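Local coordinates for protein alpha-1,3-glucanase (PDB 6K0P) that probably hydrolyses the alpha-1,3-glycosidic linkages of alpha-1,3-glucan as a family GH87 glycoside hydrolase, with a beta-helical catalytic domain, at residues Phe107-Leu120 with Asp123-Glu137. The protein carries 1 engineered substitution. Residues are numbered along the deposited sequence; the frame is centred on the assembly and turned at random. Where two conformers were deposited one is given.
Sequences FSYLYATPSTLGRL and DNAPGAGLTAYWLYE
Strands 110-112 and 131-133 pair antiparallel as a two-stranded sheet: L110 and Y133 exchange two backbone bonds, A112 and T131 two more, and Y111 faces A132 at the non-hydrogen-bonded position between them. The outward N-H of Y111 is taken by D123 O (2.8 Å), so the loop at D123 closes along the other side of strand 110-112. On the face of Y111 and A132, the tyrosine ring lies beneath P126, whose CA stands over the ring centre at 3.6 Å from the centroid, while A132 CB touches both Y111 CE2 and Y109 CD2. The Y111 hydroxyl hydrogen-bonds E83. With an alanine in place of Y111, P126 would probably lose the ring face it rests on, and E83 this hydroxyl.

On the face of L110, A112 and Y133, L120 CD2 packs over the Y133 ring, 3.4 Å from Y133 CG. L117 CD2 meets the same ring near Y133 CZ. R119, bent at chi2 (-58°) and chi3 (-62°), turns its guanidinium side-on to D123: NE reaches D123 OD2 at 3.0 Å and NH2 reaches D123 OD1 at 2.8 Å. This salt bridge, with a water linking D123 OD2 to Y111 O, pins the turn between the segments, whereas strand pairing and ring packing join the strands. F107, which touches a bound glucose, is tied to E137 by a water donating to F107 O and E137 OE1, the latter also bonded to H305.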
ATOM      1  N   PHE A 107      -1.745  13.441  11.181  1.00 10.63           N
ATOM      2  CA  PHE A 107      -2.385  12.466  10.305  1.00 10.29           C
ATOM      3  C   PHE A 107      -2.420  11.054  10.874  1.00 11.06           C
ATOM      4  O   PHE A 107      -3.010  10.167  10.247  1.00 11.07           O
ATOM      5  CB  PHE A 107      -1.711  12.477   8.925  1.00  9.40           C
ATOM      6  CG  PHE A 107      -1.915  13.767   8.182  1.00 11.16           C
ATOM      7  CD1 PHE A 107      -3.126  14.027   7.572  1.00 11.58           C
ATOM      8  CD2 PHE A 107      -0.910  14.730   8.128  1.00 12.87           C
ATOM      9  CE1 PHE A 107      -3.345  15.217   6.895  1.00 12.26           C
ATOM     10  CE2 PHE A 107      -1.113  15.931   7.450  1.00 11.51           C
ATOM     11  CZ  PHE A 107      -2.336  16.174   6.833  1.00 12.23           C
ATOM     12  N   SER A 108      -1.806  10.825  12.032  1.00 11.09           N
ATOM     13  CA  SER A 108      -1.788   9.517  12.666  1.00 11.27           C
ATOM     14  C   SER A 108      -2.787   9.476  13.824  1.00 13.22           C
ATOM     15  O   SER A 108      -3.468  10.462  14.131  1.00 14.30           O
ATOM     16  CB  SER A 108      -0.366   9.185  13.125  1.00 12.13           C
ATOM     17  OG  SER A 108       0.178  10.269  13.871  1.00 11.03           O
ATOM     18  N   TYR A 109      -2.865   8.308  14.473  1.00 10.15           N
ATOM     19  CA  TYR A 109      -3.744   8.033  15.608  1.00 10.28           C
ATOM     20  C   TYR A 109      -5.208   7.940  15.189  1.00 12.23           C
ATOM     21  O   TYR A 109      -5.938   8.939  15.202  1.00 13.72           O
ATOM     22  CB  TYR A 109      -3.525   9.022  16.765  1.00 13.38           C
ATOM     23  CG  TYR A 109      -2.193   8.829  17.460  1.00 11.47           C
ATOM     24  CD1 TYR A 109      -1.016   9.316  16.899  1.00 11.25           C
ATOM     25  CD2 TYR A 109      -2.111   8.156  18.673  1.00 13.27           C
ATOM     26  CE1 TYR A 109       0.201   9.131  17.518  1.00 12.62           C
ATOM     27  CE2 TYR A 109      -0.897   7.970  19.299  1.00 12.37           C
ATOM     28  CZ  TYR A 109       0.252   8.465  18.722  1.00 12.19           C
ATOM     29  OH  TYR A 109       1.466   8.288  19.339  1.00 13.14           O
ATOM     30  N   LEU A 110      -5.632   6.737  14.809  1.00 11.36           N
ATOM     31  CA  LEU A 110      -7.013   6.446  14.453  1.00 10.96           C
ATOM     32  C   LEU A 110      -7.533   5.441  15.472  1.00 12.84           C
ATOM     33  O   LEU A 110      -6.826   4.496  15.832  1.00 12.99           O
ATOM     34  CB  LEU A 110      -7.091   5.878  13.020  1.00 11.38           C
ATOM     35  CG  LEU A 110      -6.999   6.856  11.835  1.00 11.95           C
ATOM     36  CD1 LEU A 110      -8.198   7.799  11.828  1.00 14.85           C
ATOM     37  CD2 LEU A 110      -5.691   7.659  11.809  1.00 13.63           C
ATOM     38  N   TYR A 111      -8.763   5.643  15.948  1.00 11.81           N
ATOM     39  CA  TYR A 111      -9.229   4.989  17.167  1.00 11.83           C
ATOM     40  C   TYR A 111     -10.262   3.907  16.881  1.00 11.39           C
ATOM     41  O   TYR A 111     -11.118   4.057  16.002  1.00 13.31           O
ATOM     42  CB  TYR A 111      -9.765   6.026  18.165  1.00 12.10           C
ATOM     43  CG  TYR A 111      -8.661   6.925  18.666  1.00 13.15           C
ATOM     44  CD1 TYR A 111      -8.302   8.060  17.961  1.00 14.91           C
ATOM     45  CD2 TYR A 111      -7.947   6.616  19.822  1.00 16.83           C
ATOM     46  CE1 TYR A 111      -7.271   8.872  18.384  1.00 17.14           C
ATOM     47  CE2 TYR A 111      -6.910   7.434  20.260  1.00 16.55           C
ATOM     48  CZ  TYR A 111      -6.580   8.559  19.529  1.00 17.97           C
ATOM     49  OH  TYR A 111      -5.557   9.388  19.935  1.00 21.23           O
ATOM     50  N   ALA A 112     -10.163   2.813  17.630  1.00 12.40           N
ATOM     51  CA  ALA A 112     -11.096   1.695  17.550  1.00 13.05           C
ATOM     52  C   ALA A 112     -10.957   0.890  18.837  1.00 15.04           C
ATOM     53  O   ALA A 112     -10.382   1.362  19.823  1.00 14.68           O
ATOM     54  CB  ALA A 112     -10.825   0.842  16.304  1.00 14.26           C
ATOM     55  N   THR A 113     -11.481  -0.329  18.833  1.00 13.90           N
ATOM     56  CA  THR A 113     -11.275  -1.282  19.913  1.00 14.91           C
ATOM     57  C   THR A 113     -10.953  -2.627  19.288  1.00 14.78           C
ATOM     58  O   THR A 113     -11.199  -2.836  18.095  1.00 15.72           O
ATOM     59  CB  THR A 113     -12.527  -1.424  20.793  1.00 17.04           C
ATOM     60  OG1 THR A 113     -13.518  -2.179  20.087  1.00 15.99           O
ATOM     61  CG2 THR A 113     -13.094  -0.057  21.183  1.00 18.32           C
ATOM     62  N   PRO A 114     -10.395  -3.565  20.061  1.00 16.19           N
ATOM     63  CA  PRO A 114     -10.056  -4.875  19.475  1.00 16.61           C
ATOM     64  C   PRO A 114     -11.222  -5.586  18.807  1.00 19.81           C
ATOM     65  O   PRO A 114     -11.000  -6.353  17.862  1.00 18.29           O
ATOM     66  CB  PRO A 114      -9.517  -5.657  20.678  1.00 19.56           C
ATOM     67  CG  PRO A 114      -8.904  -4.597  21.530  1.00 20.73           C
ATOM     68  CD  PRO A 114      -9.844  -3.428  21.422  1.00 17.27           C
ATOM     69  N   SER A 115     -12.456  -5.351  19.248  1.00 16.94           N
ATOM     70  CA  SER A 115     -13.617  -5.985  18.640  1.00 17.95           C
ATOM     71  C   SER A 115     -14.289  -5.121  17.583  1.00 19.92           C
ATOM     72  O   SER A 115     -15.310  -5.529  17.019  1.00 19.64           O
ATOM     73  CB  SER A 115     -14.629  -6.404  19.713  1.00 19.79           C
ATOM     74  OG  SER A 115     -15.138  -5.274  20.395  1.00 21.91           O
ATOM     75  N   THR A 116     -13.744  -3.941  17.293  1.00 16.54           N
ATOM     76  CA  THR A 116     -14.309  -3.068  16.274  1.00 15.62           C
ATOM     77  C   THR A 116     -13.245  -2.650  15.269  1.00 16.91           C
ATOM     78  O   THR A 116     -13.204  -1.495  14.828  1.00 16.67           O
ATOM     79  CB  THR A 116     -15.003  -1.848  16.878  1.00 16.27           C
ATOM     80  OG1 THR A 116     -14.071  -1.112  17.682  1.00 16.70           O
ATOM     81  CG2 THR A 116     -16.205  -2.263  17.734  1.00 18.22           C
ATOM     82  N   LEU A 117     -12.379  -3.588  14.873  1.00 15.71           N
ATOM     83  CA  LEU A 117     -11.373  -3.272  13.862  1.00 14.61           C
ATOM     84  C   LEU A 117     -11.994  -2.912  12.525  1.00 15.05           C
ATOM     85  O   LEU A 117     -11.311  -2.314  11.686  1.00 15.69           O
ATOM     86  CB  LEU A 117     -10.366  -4.410  13.707  1.00 15.92           C
ATOM     87  CG  LEU A 117      -9.601  -4.752  14.989  1.00 17.16           C
ATOM     88  CD1 LEU A 117      -8.603  -5.853  14.707  1.00 21.14           C
ATOM     89  CD2 LEU A 117      -8.919  -3.521  15.608  1.00 17.49           C
ATOM     90  N   GLY A 118     -13.272  -3.240  12.315  1.00 14.76           N
ATOM     91  CA  GLY A 118     -14.000  -2.740  11.160  1.00 17.17           C
ATOM     92  C   GLY A 118     -14.031  -1.228  11.078  1.00 16.91           C
ATOM     93  O   GLY A 118     -14.278  -0.676   9.997  1.00 17.82           O
ATOM     94  N   ARG A 119     -13.771  -0.545  12.192  1.00 17.29           N
ATOM     95  CA  ARG A 119     -13.712   0.909  12.223  1.00 16.55           C
ATOM     96  C   ARG A 119     -12.317   1.464  11.984  1.00 13.27           C
ATOM     97  O   ARG A 119     -12.159   2.688  11.961  1.00 12.93           O
ATOM     98  CB  ARG A 119     -14.222   1.433  13.571  1.00 15.48           C
ATOM     99  CG  ARG A 119     -15.679   1.096  13.865  1.00 19.24           C
ATOM    100  CD  ARG A 119     -16.592   1.636  12.782  1.00 18.05           C
ATOM    101  NE  ARG A 119     -16.528   3.095  12.681  1.00 18.24           N
ATOM    102  CZ  ARG A 119     -17.067   3.801  11.688  1.00 19.14           C
ATOM    103  NH1 ARG A 119     -17.705   3.186  10.696  1.00 25.16           N
ATOM    104  NH2 ARG A 119     -16.975   5.121  11.689  1.00 20.23           N
ATOM    105  N   LEU A 120     -11.301   0.612  11.816  1.00 12.73           N
ATOM    106  CA  LEU A 120      -9.939   1.112  11.643  1.00 13.10           C
ATOM    107  C   LEU A 120      -9.878   2.092  10.482  1.00 14.25           C
ATOM    108  O   LEU A 120     -10.257   1.755   9.355  1.00 13.98           O
ATOM    109  CB  LEU A 120      -8.991  -0.048  11.360  1.00 15.12           C
ATOM    110  CG  LEU A 120      -8.384  -0.849  12.501  1.00 19.29           C
ATOM    111  CD1 LEU A 120      -7.494  -1.921  11.894  1.00 16.58           C
ATOM    112  CD2 LEU A 120      -7.598   0.055  13.436  1.00 16.22           C
ATOM    113  N   ASP A 123     -12.254   6.694  12.416  1.00 13.34           N
ATOM    114  CA  ASP A 123     -12.577   7.504  13.593  1.00 13.94           C
ATOM    115  C   ASP A 123     -11.313   8.161  14.140  1.00 16.93           C
ATOM    116  O   ASP A 123     -10.447   7.486  14.708  1.00 15.65           O
ATOM    117  CB  ASP A 123     -13.289   6.641  14.639  1.00 16.41           C
ATOM    118  CG  ASP A 123     -14.541   5.972  14.076  1.00 18.85           C
ATOM    119  OD1 ASP A 123     -15.242   6.618  13.263  1.00 20.01           O
ATOM    120  OD2 ASP A 123     -14.822   4.802  14.422  1.00 19.54           O
ATOM    121  N   ASN A 124     -11.222   9.483  13.996  1.00 14.94           N
ATOM    122  CA  ASN A 124     -10.016  10.210  14.369  0.64 15.12           C
ATOM    123  C   ASN A 124     -10.010  10.693  15.816  1.00 16.92           C
ATOM    124  O   ASN A 124      -8.974  11.182  16.281  1.00 17.85           O
ATOM    125  CB  ASN A 124      -9.770  11.391  13.415  0.64 16.58           C
ATOM    126  CG  ASN A 124     -10.823  12.482  13.534  0.64 17.82           C
ATOM    127  OD1 ASN A 124     -11.027  13.057  14.604  0.64 25.69           O
ATOM    128  ND2 ASN A 124     -11.476  12.795  12.420  0.64 17.80           N
ATOM    129  N   ALA A 125     -11.120  10.562  16.544  1.00 20.06           N
ATOM    130  CA  ALA A 125     -11.091  11.183  17.866  1.00 18.40           C
ATOM    131  C   ALA A 125     -10.868  10.158  18.971  1.00 18.61           C
ATOM    132  O   ALA A 125     -11.463   9.079  18.943  1.00 20.97           O
ATOM    133  CB  ALA A 125     -12.419  11.890  18.126  1.00 23.40           C
ATOM    134  N   PRO A 126     -10.032  10.474  19.960  1.00 16.53           N
ATOM    135  CA  PRO A 126      -9.910   9.596  21.129  1.00 19.49           C
ATOM    136  C   PRO A 126     -11.210   9.572  21.916  1.00 19.47           C
ATOM    137  O   PRO A 126     -12.089  10.420  21.752  1.00 21.69           O
ATOM    138  CB  PRO A 126      -8.784  10.234  21.952  1.00 23.09           C
ATOM    139  CG  PRO A 126      -8.723  11.648  21.492  1.00 29.42           C
ATOM    140  CD  PRO A 126      -9.166  11.664  20.057  1.00 20.95           C
ATOM    141  N   GLY A 127     -11.336   8.569  22.769  1.00 21.77           N
ATOM    142  CA  GLY A 127     -12.570   8.454  23.524  1.00 27.24           C
ATOM    143  C   GLY A 127     -12.487   7.354  24.554  1.00 28.06           C
ATOM    144  O   GLY A 127     -11.550   6.549  24.572  1.00 24.91           O
ATOM    145  N   ALA A 128     -13.501   7.337  25.418  1.00 33.98           N
ATOM    146  CA  ALA A 128     -13.603   6.336  26.471  1.00 32.27           C
ATOM    147  C   ALA A 128     -13.526   4.935  25.886  1.00 19.23           C
ATOM    148  O   ALA A 128     -14.292   4.587  24.981  1.00 29.40           O
ATOM    149  CB  ALA A 128     -14.929   6.521  27.207  1.00 37.35           C
ATOM    150  N   GLY A 129     -12.581   4.145  26.394  1.00 25.71           N
ATOM    151  CA  GLY A 129     -12.423   2.761  26.005  1.00 25.60           C
ATOM    152  C   GLY A 129     -11.783   2.529  24.652  1.00 24.25           C
ATOM    153  O   GLY A 129     -11.687   1.369  24.227  1.00 22.35           O
ATOM    154  N   LEU A 130     -11.330   3.577  23.973  1.00 21.07           N
ATOM    155  CA  LEU A 130     -10.796   3.448  22.622  1.00 17.79           C
ATOM    156  C   LEU A 130      -9.281   3.313  22.653  1.00 19.60           C
ATOM    157  O   LEU A 130      -8.601   3.959  23.457  1.00 23.48           O
ATOM    158  CB  LEU A 130     -11.187   4.659  21.776  1.00 17.24           C
ATOM    159  CG  LEU A 130     -12.680   4.859  21.530  1.00 20.58           C
ATOM    160  CD1 LEU A 130     -12.929   6.093  20.674  1.00 21.40           C
ATOM    161  CD2 LEU A 130     -13.284   3.620  20.882  1.00 24.49           C
ATOM    162  N   THR A 131      -8.762   2.457  21.774  1.00 14.90           N
ATOM    163  CA  THR A 131      -7.335   2.253  21.586  1.00 15.49           C
ATOM    164  C   THR A 131      -6.889   3.017  20.343  1.00 11.57           C
ATOM    165  O   THR A 131      -7.622   3.088  19.352  1.00 13.25           O
ATOM    166  CB  THR A 131      -7.057   0.754  21.408  1.00 15.96           C
ATOM    167  OG1 THR A 131      -7.411   0.060  22.609  1.00 21.95           O
ATOM    168  CG2 THR A 131      -5.584   0.485  21.083  1.00 19.99           C
ATOM    169  N   ALA A 132      -5.683   3.581  20.402  1.00 12.64           N
ATOM    170  CA  ALA A 132      -5.084   4.245  19.248  1.00 11.92           C
ATOM    171  C   ALA A 132      -4.399   3.230  18.340  1.00 12.11           C
ATOM    172  O   ALA A 132      -3.642   2.371  18.810  1.00 13.49           O
ATOM    173  CB  ALA A 132      -4.045   5.262  19.714  1.00 15.62           C
ATOM    174  N   TYR A 133      -4.643   3.356  17.037  1.00 10.14           N
ATOM    175  CA  TYR A 133      -4.006   2.566  15.993  1.00  9.59           C
ATOM    176  C   TYR A 133      -3.435   3.533  14.970  1.00 10.43           C
ATOM    177  O   TYR A 133      -3.648   4.746  15.049  1.00 10.78           O
ATOM    178  CB  TYR A 133      -5.034   1.651  15.308  1.00 11.40           C
ATOM    179  CG  TYR A 133      -5.700   0.669  16.244  1.00 12.88           C
ATOM    180  CD1 TYR A 133      -6.849   1.016  16.949  1.00 12.59           C
ATOM    181  CD2 TYR A 133      -5.178  -0.604  16.426  1.00 10.72           C
ATOM    182  CE1 TYR A 133      -7.460   0.103  17.812  1.00 14.30           C
ATOM    183  CE2 TYR A 133      -5.778  -1.520  17.292  1.00 13.53           C
ATOM    184  CZ  TYR A 133      -6.915  -1.154  17.970  1.00 14.29           C
ATOM    185  OH  TYR A 133      -7.509  -2.059  18.827  1.00 14.56           O
ATOM    186  N   TRP A 134      -2.725   2.996  13.979  1.00  9.59           N
ATOM    187  CA  TRP A 134      -2.177   3.805  12.883  1.00 10.81           C
ATOM    188  C   TRP A 134      -1.281   4.919  13.434  1.00 10.34           C
ATOM    189  O   TRP A 134      -1.499   6.114  13.210  1.00 10.21           O
ATOM    190  CB  TRP A 134      -3.281   4.365  11.976  1.00 11.20           C
ATOM    191  CG  TRP A 134      -4.084   3.337  11.236  1.00  9.18           C
ATOM    192  CD1 TRP A 134      -4.187   1.991  11.506  1.00  9.69           C
ATOM    193  CD2 TRP A 134      -4.890   3.577  10.080  1.00 10.62           C
ATOM    194  NE1 TRP A 134      -5.037   1.395  10.588  1.00 10.49           N
ATOM    195  CE2 TRP A 134      -5.474   2.351   9.706  1.00  8.63           C
ATOM    196  CE3 TRP A 134      -5.190   4.722   9.336  1.00 10.33           C
ATOM    197  CZ2 TRP A 134      -6.329   2.235   8.611  1.00  9.24           C
ATOM    198  CZ3 TRP A 134      -6.030   4.606   8.242  1.00 10.77           C
ATOM    199  CH2 TRP A 134      -6.586   3.368   7.889  1.00  8.69           C
ATOM    200  N   LEU A 135      -0.256   4.487  14.163  1.00  9.78           N
ATOM    201  CA  LEU A 135       0.522   5.358  15.032  1.00  9.37           C
ATOM    202  C   LEU A 135       1.656   6.076  14.317  1.00  9.74           C
ATOM    203  O   LEU A 135       2.126   7.099  14.822  1.00 11.02           O
ATOM    204  CB  LEU A 135       1.121   4.528  16.170  1.00 11.79           C
ATOM    205  CG  LEU A 135       0.121   3.696  16.974  1.00 10.16           C
ATOM    206  CD1 LEU A 135       0.866   2.693  17.849  1.00 11.18           C
ATOM    207  CD2 LEU A 135      -0.733   4.614  17.832  1.00 13.69           C
ATOM    208  N   TYR A 136       2.108   5.561  13.176  1.00 10.23           N
ATOM    209  CA  TYR A 136       3.263   6.105  12.473  1.00  9.46           C
ATOM    210  C   TYR A 136       2.855   7.130  11.421  1.00  9.58           C
ATOM    211  O   TYR A 136       1.758   7.079  10.861  1.00 11.62           O
ATOM    212  CB  TYR A 136       4.087   4.973  11.834  1.00  9.72           C
ATOM    213  CG  TYR A 136       4.916   4.269  12.877  1.00  8.77           C
ATOM    214  CD1 TYR A 136       6.170   4.750  13.219  1.00 10.08           C
ATOM    215  CD2 TYR A 136       4.421   3.173  13.574  1.00  8.88           C
ATOM    216  CE1 TYR A 136       6.922   4.159  14.222  1.00  9.42           C
ATOM    217  CE2 TYR A 136       5.177   2.560  14.570  1.00 10.12           C
ATOM    218  CZ  TYR A 136       6.425   3.060  14.885  1.00 10.57           C
ATOM    219  OH  TYR A 136       7.189   2.475  15.872  1.00 11.25           O
ATOM    220  N   GLU A 137       3.749   8.082  11.184  1.00  9.09           N
ATOM    221  CA  GLU A 137       3.596   9.032  10.092  1.00  9.45           C
ATOM    222  C   GLU A 137       4.985   9.456   9.630  1.00  9.88           C
ATOM    223  O   GLU A 137       6.005   8.963  10.126  1.00  9.73           O
ATOM    224  CB  GLU A 137       2.697  10.209  10.486  1.00  9.63           C
ATOM    225  CG  GLU A 137       1.338  10.210   9.778  1.00  9.44           C
ATOM    226  CD  GLU A 137       1.446  10.500   8.293  1.00 10.02           C
ATOM    227  OE1 GLU A 137       0.543  10.099   7.531  1.00  9.91           O
ATOM    228  OE2 GLU A 137       2.428  11.159   7.887  1.00 10.62           O
TER
HETATM  229  O   HOH W   1      -1.867   8.771   8.113  1.00 10.41           O
HETATM  230  O   HOH W   2       2.823   9.759  14.822  1.00 11.30           O
HETATM  231  O   HOH W   3      -6.301  11.597  15.854  1.00 28.31           O
HETATM  232  O   HOH W   4     -10.556   4.403  13.275  1.00 14.23           O
HETATM  233  O   HOH W   5     -13.758   3.610  16.526  1.00 17.35           O